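Local coordinates for antifreeze protein (Marinomonas primoryensis, PDB 5JUH) that forms the C-terminal calcium-binding RTX domain of a giant adhesin that binds its Antarctic bacterium to diatoms and ice, at residues A[180-188]-A[195-203]. Residues are numbered along the deposited sequence; the frame is centred on the assembly and turned at random.
With CA (calcium ion), chain B.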
loop_
_atom_site.group_PDB
_atom_site.type_symbol
_atom_site.label_atom_id
_atom_site.label_comp_id
_atom_site.label_asym_id
_atom_site.label_seq_id
_atom_site.Cartn_x
_atom_site.Cartn_y
_atom_site.Cartn_z
ATOM N N ASP A 180 4.775 -21.082 -0.131
ATOM C CA ASP A 180 6.188 -20.759 -0.442
ATOM C C ASP A 180 6.754 -19.520 0.278
ATOM O O ASP A 180 7.728 -18.957 -0.177
ATOM C CB ASP A 180 6.407 -20.620 -1.961
ATOM C CG ASP A 180 5.957 -21.824 -2.713
ATOM O OD1 ASP A 180 6.414 -22.897 -2.363
ATOM O OD2 ASP A 180 5.132 -21.700 -3.709
ATOM N N GLY A 181 6.146 -19.149 1.392
ATOM C CA GLY A 181 6.415 -17.877 2.027
ATOM C C GLY A 181 6.275 -16.759 1.112
ATOM O O GLY A 181 5.282 -16.653 0.419
ATOM N N VAL A 182 7.187 -15.819 1.174
ATOM C CA VAL A 182 7.139 -14.647 0.307
ATOM C C VAL A 182 8.032 -14.737 -0.911
ATOM O O VAL A 182 9.238 -14.884 -0.736
ATOM C CB VAL A 182 7.293 -13.326 1.106
ATOM C CG1 VAL A 182 7.217 -12.139 0.158
ATOM C CG2 VAL A 182 6.310 -13.217 2.246
ATOM N N THR A 183 7.468 -14.762 -2.138
ATOM C CA THR A 183 8.221 -14.782 -3.400
ATOM C C THR A 183 7.615 -13.836 -4.460
ATOM O O THR A 183 6.575 -13.169 -4.205
ATOM C CB THR A 183 8.224 -16.216 -3.997
ATOM O OG1 THR A 183 6.915 -16.449 -4.607
ATOM C CG2 THR A 183 8.480 -17.312 -2.970
ATOM N N THR A 184 8.218 -13.751 -5.619
ATOM C CA THR A 184 7.671 -13.015 -6.717
ATOM C C THR A 184 6.277 -13.432 -7.202
ATOM O O THR A 184 5.679 -12.682 -7.970
ATOM C CB THR A 184 8.631 -12.919 -7.889
ATOM O OG1 THR A 184 8.855 -14.242 -8.371
ATOM C CG2 THR A 184 9.864 -12.268 -7.529
ATOM N N ALA A 185 5.789 -14.571 -6.745
ATOM C CA ALA A 185 4.438 -14.989 -7.109
ATOM C C ALA A 185 3.425 -14.285 -6.255
ATOM O O ALA A 185 2.285 -14.210 -6.612
ATOM C CB ALA A 185 4.273 -16.493 -6.897
ATOM N N ASP A 186 3.856 -13.760 -5.113
ATOM C CA ASP A 186 2.958 -12.981 -4.226
ATOM C C ASP A 186 2.745 -11.589 -4.782
ATOM O O ASP A 186 3.506 -11.047 -5.625
ATOM C CB ASP A 186 3.579 -12.922 -2.825
ATOM C CG ASP A 186 3.523 -14.305 -2.072
ATOM O OD1 ASP A 186 2.473 -14.848 -1.830
ATOM O OD2 ASP A 186 4.639 -14.790 -1.758
ATOM N N SER A 187 1.646 -11.005 -4.306
ATOM C CA SER A 187 1.321 -9.642 -4.718
ATOM C C SER A 187 0.605 -8.910 -3.621
ATOM O O SER A 187 0.118 -9.488 -2.631
ATOM C CB SER A 187 0.424 -9.658 -6.000
ATOM O OG SER A 187 -0.791 -10.373 -5.689
ATOM N N ILE A 188 0.539 -7.594 -3.805
ATOM C CA ILE A 188 -0.256 -6.747 -2.885
ATOM C C ILE A 188 -1.338 -6.058 -3.671
ATOM O O ILE A 188 -1.160 -5.777 -4.888
ATOM C CB ILE A 188 0.581 -5.711 -2.114
ATOM C CG1 ILE A 188 1.179 -4.712 -2.972
ATOM C CG2 ILE A 188 1.524 -6.387 -1.142
ATOM C CD1 ILE A 188 1.489 -3.436 -2.201
ATOM N N GLU A 195 -9.917 2.331 -7.568
ATOM C CA GLU A 195 -9.943 1.036 -8.262
ATOM C C GLU A 195 -8.664 0.268 -7.806
ATOM O O GLU A 195 -7.665 0.846 -7.464
ATOM C CB GLU A 195 -9.952 1.242 -9.783
ATOM C CG GLU A 195 -11.432 1.701 -10.171
ATOM C CD GLU A 195 -11.779 1.971 -11.594
ATOM O OE1 GLU A 195 -13.026 1.879 -12.094
ATOM O OE2 GLU A 195 -10.751 2.412 -12.165
ATOM N N GLU A 196 -8.814 -1.056 -7.793
ATOM C CA GLU A 196 -7.812 -1.916 -7.161
ATOM C C GLU A 196 -7.051 -2.750 -8.210
ATOM O O GLU A 196 -7.624 -3.298 -9.165
ATOM C CB GLU A 196 -8.509 -2.782 -6.133
ATOM C CG GLU A 196 -7.489 -3.535 -5.284
ATOM C CD GLU A 196 -8.159 -4.135 -4.082
ATOM O OE1 GLU A 196 -8.813 -5.168 -4.125
ATOM O OE2 GLU A 196 -7.971 -3.470 -3.017
ATOM N N TYR A 197 -5.767 -2.911 -7.898
ATOM C CA TYR A 197 -4.812 -3.620 -8.722
ATOM C C TYR A 197 -3.903 -4.516 -7.952
ATOM O O TYR A 197 -3.673 -4.214 -6.824
ATOM C CB TYR A 197 -3.905 -2.559 -9.439
ATOM C CG TYR A 197 -4.731 -1.584 -10.265
ATOM C CD1 TYR A 197 -5.335 -0.456 -9.648
ATOM C CD2 TYR A 197 -4.924 -1.749 -11.600
ATOM C CE1 TYR A 197 -6.105 0.415 -10.357
ATOM C CE2 TYR A 197 -5.676 -0.879 -12.338
ATOM C CZ TYR A 197 -6.312 0.184 -11.721
ATOM O OH TYR A 197 -7.043 1.043 -12.461
ATOM N N SER A 198 -3.502 -5.683 -8.525
ATOM C CA SER A 198 -2.620 -6.602 -7.846
ATOM C C SER A 198 -1.222 -6.453 -8.413
ATOM O O SER A 198 -1.038 -6.678 -9.589
ATOM C CB SER A 198 -3.120 -8.042 -8.022
ATOM O OG SER A 198 -4.174 -8.202 -7.088
ATOM N N ILE A 199 -0.283 -6.042 -7.600
ATOM C CA ILE A 199 1.059 -5.737 -8.008
ATOM C C ILE A 199 1.997 -6.775 -7.383
ATOM O O ILE A 199 2.090 -6.909 -6.161
ATOM C CB ILE A 199 1.483 -4.287 -7.599
ATOM C CG1 ILE A 199 0.488 -3.235 -8.162
ATOM C CG2 ILE A 199 2.913 -4.025 -8.081
ATOM C CD1 ILE A 199 0.271 -3.275 -9.682
ATOM N N ASN A 200 2.730 -7.510 -8.249
ATOM C CA ASN A 200 3.589 -8.564 -7.766
ATOM C C ASN A 200 4.846 -8.057 -7.090
ATOM O O ASN A 200 5.410 -7.038 -7.502
ATOM C CB ASN A 200 4.004 -9.484 -8.869
ATOM C CG ASN A 200 2.904 -10.446 -9.275
ATOM O OD1 ASN A 200 2.777 -11.587 -8.717
ATOM N ND2 ASN A 200 2.195 -10.077 -10.251
ATOM N N ILE A 201 5.260 -8.802 -6.131
ATOM C CA ILE A 201 6.619 -8.703 -5.588
ATOM C C ILE A 201 7.634 -8.802 -6.751
ATOM O O ILE A 201 7.565 -9.680 -7.624
ATOM C CB ILE A 201 6.806 -9.783 -4.540
ATOM C CG1 ILE A 201 5.947 -9.476 -3.339
ATOM C CG2 ILE A 201 8.283 -10.009 -4.243
ATOM C CD1 ILE A 201 6.571 -9.704 -2.029
ATOM N N ASP A 202 8.580 -7.852 -6.762
ATOM C CA ASP A 202 9.458 -7.767 -7.940
ATOM C C ASP A 202 10.827 -8.207 -7.680
ATOM O O ASP A 202 11.634 -8.231 -8.538
ATOM C CB ASP A 202 9.545 -6.358 -8.457
ATOM C CG ASP A 202 10.181 -5.410 -7.459
ATOM O OD1 ASP A 202 10.921 -5.827 -6.487
ATOM O OD2 ASP A 202 9.922 -4.235 -7.737
ATOM N N GLY A 203 11.114 -8.570 -6.453
ATOM C CA GLY A 203 12.512 -8.902 -6.090
ATOM C C GLY A 203 12.583 -9.109 -4.571
ATOM O O GLY A 203 11.533 -8.966 -3.951
ATOM O OXT GLY A 203 13.676 -9.472 -4.012
HETATM CA CA CA B . 3.605 -16.878 -1.113
HETATM O O HOH W 1 4.672 -17.344 -3.266
HETATM O O HOH W 2 -2.918 -9.120 -4.798
#
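The open end of the antiparallel β-hairpin made by strands 187-192 and 195-200 is joined here to a calcium-binding loop. I188 and I199 form a hydrogen-bonded pair, the I199 N to I188 O bond (2.9 Å) being nearly straight at 173° and I188 N to I199 O giving the second bond. Their side chains share a sheet face and both rest on V153 of strand 151-154. On the face of S187 and N200, a water joins S187 OG (2.6 Å) to S198 OG (2.8 Å). Beyond the strands, I201 N donates to D186 O (2.9 Å). The I201 side chain enters the bend of 182-186, where CB lies 3.4 Å from T183 O. D186 grips the calcium ion with both carboxylate oxygens; chi1 of -71° sets the carboxylate beside the residue's own backbone N, where OD2 also accepts T183 N through its anti lone pair. G181 O and a water held by T183 OG1 also bind the metal, and D175, N177 and V179 complete the site. D186 thus works at both ends, its carboxylate binding calcium and accepting T183 N, its carbonyl receiving I201 N, so that one residue ties the calcium loop to the chain's C-terminal end.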